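Local coordinates for protein nitrite oxidoreductase subunit C (Kuenenia stuttgartiensis, PDB 7B04) that binds heme b and calcium as a subunit of the nitrite oxidoreductase complex, where it probably relays electrons, at residues 167-172 against 253-257; 104-110 against 267-271. All blocks are in the same frame, centred on the assembly; numbering follows the deposited sequence.

Interactions 1 and 2 are tied together by two neighbouring strands of this heme-binding chain. Their second segments, 253-257 and 267-271, lie on adjacent antiparallel strands that follow each other in the chain. The centres of the two contacts are about 17 Å apart, yet they meet directly: Asp253 O lies 2.7 Å from Cys268 N, a probable hydrogen bond, and Trp167 CB packs 3.7 Å from Phe267 CE1. Along the chain, interaction 1 is nested within the loop closed by interaction 2. The side chains of Trp167 and Phe267 lie about 9 and 8 Å from the heme, and that of Arg269 about 6 Å from a calcium ion.

Interaction 1 (167-172 against 253-257); sequences WKADWE and DGCSK
The junction where strand 162-168 turns into helix 169-175 meets strand 253-258 here, through Trp167 and Glu172 on one side and Ser256 on the other, within the heme-binding ethylbenzene dehydrogenase-type domain. Glu172 is in the first turn of the helix. Its chain folds at chi2 (-77°), which brings the carboxylate back to the indole, with CD at the ring edge and in its plane. The indole N-H of Trp167 then reaches Glu172 OE2 in a weak bond, NE1 to OE2 3.4 Å. Ser256 OG may give the same oxygen a second, weak bond (OG to Glu172 OE2 3.0 Å), but the hydroxyl is modelled too close to the indole for this to be certain. OE2 also approaches the strand backbone, 3.3 Å from Cys255 CA. Glu172 OE2 thus lies where the indole N-H, Ser256 and the backbone of Cys255 come together, in a small and largely buried contact. Trp263 meets the indole edge-to-face, and Val265 of strand 262-270 touches it. Behind the junction, Lys168 forms a salt bridge with Glu234 of strand 233-238, while Cys255, on the far side of strand 253-258, rests on Val64 of helix 64-71.

Interaction 2 (104-110 against 267-271); sequences HDGITIY and FCRSL
Leu271 holds CG anti to its carbonyl carbon (chi1 -77°), and its two methyls part to reach the facing segment: CD1 lies against the backbone of Gly106, and CD2 against Ile109, with CD2 3.6 Å from Ile109 CB. The two side chains cross at about a right angle. Three residues earlier in the same segment, Cys268 has SG anti to its backbone N (chi1 179°), which carries the sulfur to the phenol ring of Tyr110. There SG is 3.6 Å from Tyr110 CE1 and 4.5 Å from the ring centroid. Lying 50° off the ring normal, the sulfur makes an oblique sulfur-aromatic contact, and the methyl CG2 of Thr108 closes in on SG at 3.8 Å. Backbone bonds fix this antiparallel register. Ile109 and Arg269 form the hydrogen-bonded pair, with Ile109 N to Arg269 O at 2.9 Å and Arg269 N to Ile109 O at 3.3 Å. Beyond the strand end, Leu271 N gives its hydrogen to Ile107 O, also at 2.9 Å, extending the pairing into the turn that joins strands 97-104 and 108-116. His104, at the start of that turn, is hydrogen-bonded through NE2 to Glu317 O. Arg269, near the calcium ligands Asp251 and Asp278, touches Trp165 of strand 162-168, whereas Tyr110 packs on Leu67 and Phe71 of helix 64-71.

Interaction 1 (167-172 against 253-257)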
loop_
_atom_site.group_PDB
_atom_site.type_symbol
_atom_site.label_atom_id
_atom_site.label_comp_id
_atom_site.label_asym_id
_atom_site.label_seq_id
_atom_site.Cartn_x
_atom_site.Cartn_y
_atom_site.Cartn_z
ATOM N N TRP C 167 31.620 6.310 35.184
ATOM C CA TRP C 167 31.244 7.641 34.734
ATOM C C TRP C 167 30.869 7.599 33.260
ATOM O O TRP C 167 31.557 6.973 32.448
ATOM C CB TRP C 167 32.382 8.640 34.948
ATOM C CG TRP C 167 32.102 9.965 34.310
ATOM C CD1 TRP C 167 31.275 10.943 34.781
ATOM C CD2 TRP C 167 32.626 10.448 33.066
ATOM N NE1 TRP C 167 31.262 12.009 33.915
ATOM C CE2 TRP C 167 32.081 11.728 32.852
ATOM C CE3 TRP C 167 33.507 9.924 32.116
ATOM C CZ2 TRP C 167 32.389 12.493 31.730
ATOM C CZ3 TRP C 167 33.811 10.685 31.002
ATOM C CH2 TRP C 167 33.254 11.956 30.819
ATOM N N LYS C 168 29.777 8.275 32.916
ATOM C CA LYS C 168 29.283 8.326 31.548
ATOM C C LYS C 168 29.143 9.777 31.112
ATOM O O LYS C 168 28.498 10.577 31.799
ATOM C CB LYS C 168 27.946 7.592 31.423
ATOM C CG LYS C 168 28.033 6.105 31.728
ATOM C CD LYS C 168 26.691 5.419 31.550
ATOM C CE LYS C 168 26.791 3.929 31.830
ATOM N NZ LYS C 168 27.065 3.651 33.267
ATOM N N ALA C 169 29.746 10.111 29.969
ATOM C CA ALA C 169 29.697 11.484 29.478
ATOM C C ALA C 169 28.285 11.878 29.068
ATOM O O ALA C 169 27.871 13.025 29.272
ATOM C CB ALA C 169 30.664 11.664 28.309
ATOM N N ASP C 170 27.532 10.946 28.475
ATOM C CA ASP C 170 26.165 11.259 28.074
ATOM C C ASP C 170 25.279 11.546 29.279
ATOM O O ASP C 170 24.350 12.356 29.187
ATOM C CB ASP C 170 25.584 10.119 27.236
ATOM C CG ASP C 170 25.612 8.785 27.957
ATOM O OD1 ASP C 170 26.168 8.715 29.072
ATOM O OD2 ASP C 170 25.078 7.801 27.402
ATOM N N TRP C 171 25.545 10.893 30.413
ATOM C CA TRP C 171 24.787 11.181 31.625
ATOM C C TRP C 171 25.010 12.612 32.095
ATOM O O TRP C 171 24.105 13.222 32.676
ATOM C CB TRP C 171 25.146 10.183 32.727
ATOM C CG TRP C 171 24.546 8.826 32.506
ATOM C CD1 TRP C 171 24.007 8.347 31.347
ATOM C CD2 TRP C 171 24.407 7.779 33.475
ATOM N NE1 TRP C 171 23.552 7.065 31.530
ATOM C CE2 TRP C 171 23.783 6.692 32.828
ATOM C CE3 TRP C 171 24.752 7.653 34.823
ATOM C CZ2 TRP C 171 23.498 5.497 33.483
ATOM C CZ3 TRP C 171 24.467 6.464 35.473
ATOM C CH2 TRP C 171 23.847 5.403 34.802
ATOM N N GLU C 172 26.203 13.162 31.858
ATOM C CA GLU C 172 26.430 14.573 32.156
ATOM C C GLU C 172 25.527 15.454 31.304
ATOM O O GLU C 172 24.931 16.415 31.804
ATOM C CB GLU C 172 27.897 14.933 31.913
ATOM C CG GLU C 172 28.887 14.349 32.909
ATOM C CD GLU C 172 28.901 15.090 34.231
ATOM O OE1 GLU C 172 28.477 16.264 34.267
ATOM O OE2 GLU C 172 29.358 14.502 35.232
ATOM N N ASP C 253 28.381 9.654 42.829
ATOM C CA ASP C 253 28.053 10.745 41.921
ATOM C C ASP C 253 29.355 11.374 41.434
ATOM O O ASP C 253 30.449 10.969 41.837
ATOM C CB ASP C 253 27.151 11.778 42.610
ATOM C CG ASP C 253 26.349 12.603 41.625
ATOM O OD1 ASP C 253 26.509 12.398 40.403
ATOM O OD2 ASP C 253 25.552 13.454 42.074
ATOM N N GLY C 254 29.244 12.372 40.566
ATOM C CA GLY C 254 30.435 13.019 40.044
ATOM C C GLY C 254 30.091 14.084 39.026
ATOM O O GLY C 254 28.948 14.199 38.567
ATOM N N CYS C 255 31.112 14.864 38.677
ATOM C CA CYS C 255 31.037 15.906 37.662
ATOM C C CYS C 255 32.238 15.771 36.734
ATOM O O CYS C 255 33.154 14.985 36.986
ATOM C CB CYS C 255 30.996 17.303 38.295
ATOM S SG CYS C 255 32.454 17.708 39.285
ATOM N N SER C 256 32.242 16.550 35.652
ATOM C CA SER C 256 33.272 16.388 34.636
ATOM C C SER C 256 33.515 17.704 33.913
ATOM O O SER C 256 32.772 18.675 34.071
ATOM C CB SER C 256 32.880 15.314 33.619
ATOM O OG SER C 256 32.172 14.259 34.244
ATOM N N LYS C 257 34.588 17.723 33.122
ATOM C CA LYS C 257 34.924 18.870 32.288
ATOM C C LYS C 257 35.808 18.401 31.142
ATOM O O LYS C 257 36.806 17.712 31.375
ATOM C CB LYS C 257 35.640 19.945 33.115
ATOM C CG LYS C 257 36.099 21.158 32.330
ATOM C CD LYS C 257 36.886 22.106 33.224
ATOM C CE LYS C 257 37.461 23.268 32.436
ATOM N NZ LYS C 257 38.281 24.170 33.293
#

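Interaction 2 (104-110 against 267-271)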
loop_
_atom_site.group_PDB
_atom_site.type_symbol
_atom_site.label_atom_id
_atom_site.label_comp_id
_atom_site.label_asym_id
_atom_site.label_seq_id
_atom_site.Cartn_x
_atom_site.Cartn_y
_atom_site.Cartn_z
ATOM N N HIS C 104 40.219 13.333 50.778
ATOM C CA HIS C 104 39.032 12.991 51.552
ATOM C C HIS C 104 38.855 13.929 52.739
ATOM O O HIS C 104 39.805 14.542 53.235
ATOM C CB HIS C 104 39.035 11.515 51.989
ATOM C CG HIS C 104 39.911 11.210 53.165
ATOM N ND1 HIS C 104 39.538 11.479 54.464
ATOM C CD2 HIS C 104 41.119 10.603 53.240
ATOM C CE1 HIS C 104 40.492 11.078 55.286
ATOM N NE2 HIS C 104 41.462 10.543 54.568
ATOM N N ASP C 105 37.601 14.008 53.191
ATOM C CA ASP C 105 37.154 14.884 54.263
ATOM C C ASP C 105 37.205 14.236 55.630
ATOM O O ASP C 105 37.299 14.941 56.641
ATOM C CB ASP C 105 35.663 15.204 54.053
ATOM C CG ASP C 105 35.393 16.596 53.556
ATOM O OD1 ASP C 105 36.099 17.539 53.957
ATOM O OD2 ASP C 105 34.425 16.741 52.778
ATOM N N GLY C 106 37.184 12.917 55.675
ATOM C CA GLY C 106 36.801 12.204 56.866
ATOM C C GLY C 106 35.340 11.836 56.795
ATOM O O GLY C 106 34.866 11.020 57.595
ATOM N N ILE C 107 34.627 12.452 55.847
ATOM C CA ILE C 107 33.237 12.161 55.548
ATOM C C ILE C 107 33.056 11.704 54.105
ATOM O O ILE C 107 32.355 10.720 53.844
ATOM C CB ILE C 107 32.353 13.396 55.836
ATOM C CG1 ILE C 107 32.453 13.790 57.312
ATOM C CG2 ILE C 107 30.913 13.136 55.436
ATOM C CD1 ILE C 107 31.971 15.192 57.609
ATOM N N THR C 108 33.674 12.410 53.154
ATOM C CA THR C 108 33.522 12.163 51.725
ATOM C C THR C 108 34.883 11.934 51.080
ATOM O O THR C 108 35.872 12.562 51.465
ATOM C CB THR C 108 32.823 13.342 51.031
ATOM O OG1 THR C 108 31.705 13.766 51.819
ATOM C CG2 THR C 108 32.337 12.945 49.644
ATOM N N ILE C 109 34.935 11.030 50.103
ATOM C CA ILE C 109 36.149 10.760 49.337
ATOM C C ILE C 109 35.947 11.226 47.899
ATOM O O ILE C 109 34.873 11.030 47.316
ATOM C CB ILE C 109 36.537 9.265 49.403
ATOM C CG1 ILE C 109 37.940 9.029 48.832
ATOM C CG2 ILE C 109 35.504 8.377 48.718
ATOM C CD1 ILE C 109 38.540 7.690 49.239
ATOM N N TYR C 110 36.979 11.857 47.331
ATOM C CA TYR C 110 36.935 12.376 45.968
ATOM C C TYR C 110 38.139 11.848 45.199
ATOM O O TYR C 110 39.278 11.977 45.664
ATOM C CB TYR C 110 36.963 13.913 45.923
ATOM C CG TYR C 110 35.892 14.643 46.705
ATOM C CD1 TYR C 110 34.715 15.072 46.099
ATOM C CD2 TYR C 110 36.080 14.941 48.042
ATOM C CE1 TYR C 110 33.743 15.765 46.828
ATOM C CE2 TYR C 110 35.123 15.624 48.768
ATOM C CZ TYR C 110 33.959 16.034 48.161
ATOM O OH TYR C 110 33.013 16.714 48.893
ATOM N N PHE C 267 35.232 11.681 40.848
ATOM C CA PHE C 267 34.236 10.791 41.426
ATOM C C PHE C 267 33.982 11.212 42.866
ATOM O O PHE C 267 34.915 11.563 43.594
ATOM C CB PHE C 267 34.702 9.335 41.378
ATOM C CG PHE C 267 34.805 8.769 39.988
ATOM C CD1 PHE C 267 33.745 8.080 39.421
ATOM C CD2 PHE C 267 35.967 8.924 39.251
ATOM C CE1 PHE C 267 33.846 7.554 38.142
ATOM C CE2 PHE C 267 36.073 8.402 37.974
ATOM C CZ PHE C 267 35.011 7.717 37.421
ATOM N N CYS C 268 32.718 11.174 43.273
ATOM C CA CYS C 268 32.323 11.614 44.602
ATOM C C CYS C 268 31.464 10.538 45.244
ATOM O O CYS C 268 30.473 10.093 44.657
ATOM C CB CYS C 268 31.570 12.947 44.528
ATOM S SG CYS C 268 30.992 13.598 46.107
ATOM N N ARG C 269 31.846 10.134 46.455
ATOM C CA ARG C 269 31.137 9.119 47.217
ATOM C C ARG C 269 31.457 9.321 48.688
ATOM O O ARG C 269 32.551 9.770 49.039
ATOM C CB ARG C 269 31.567 7.708 46.783
ATOM C CG ARG C 269 30.465 6.662 46.627
ATOM C CD ARG C 269 30.035 6.008 47.939
ATOM N NE ARG C 269 31.135 5.521 48.773
ATOM C CZ ARG C 269 31.655 4.298 48.707
ATOM N NH1 ARG C 269 32.641 3.954 49.525
ATOM N NH2 ARG C 269 31.200 3.420 47.824
ATOM N N SER C 270 30.491 8.999 49.542
ATOM C CA SER C 270 30.741 9.028 50.974
ATOM C C SER C 270 31.719 7.920 51.342
ATOM O O SER C 270 31.765 6.868 50.698
ATOM C CB SER C 270 29.436 8.873 51.754
ATOM O OG SER C 270 28.614 10.015 51.589
ATOM N N LEU C 271 32.523 8.170 52.380
ATOM C CA LEU C 271 33.503 7.169 52.792
ATOM C C LEU C 271 32.830 5.857 53.168
ATOM O O LEU C 271 33.383 4.780 52.918
ATOM C CB LEU C 271 34.333 7.685 53.967
ATOM C CG LEU C 271 35.450 8.688 53.687
ATOM C CD1 LEU C 271 36.063 9.143 54.990
ATOM C CD2 LEU C 271 36.509 8.071 52.797
#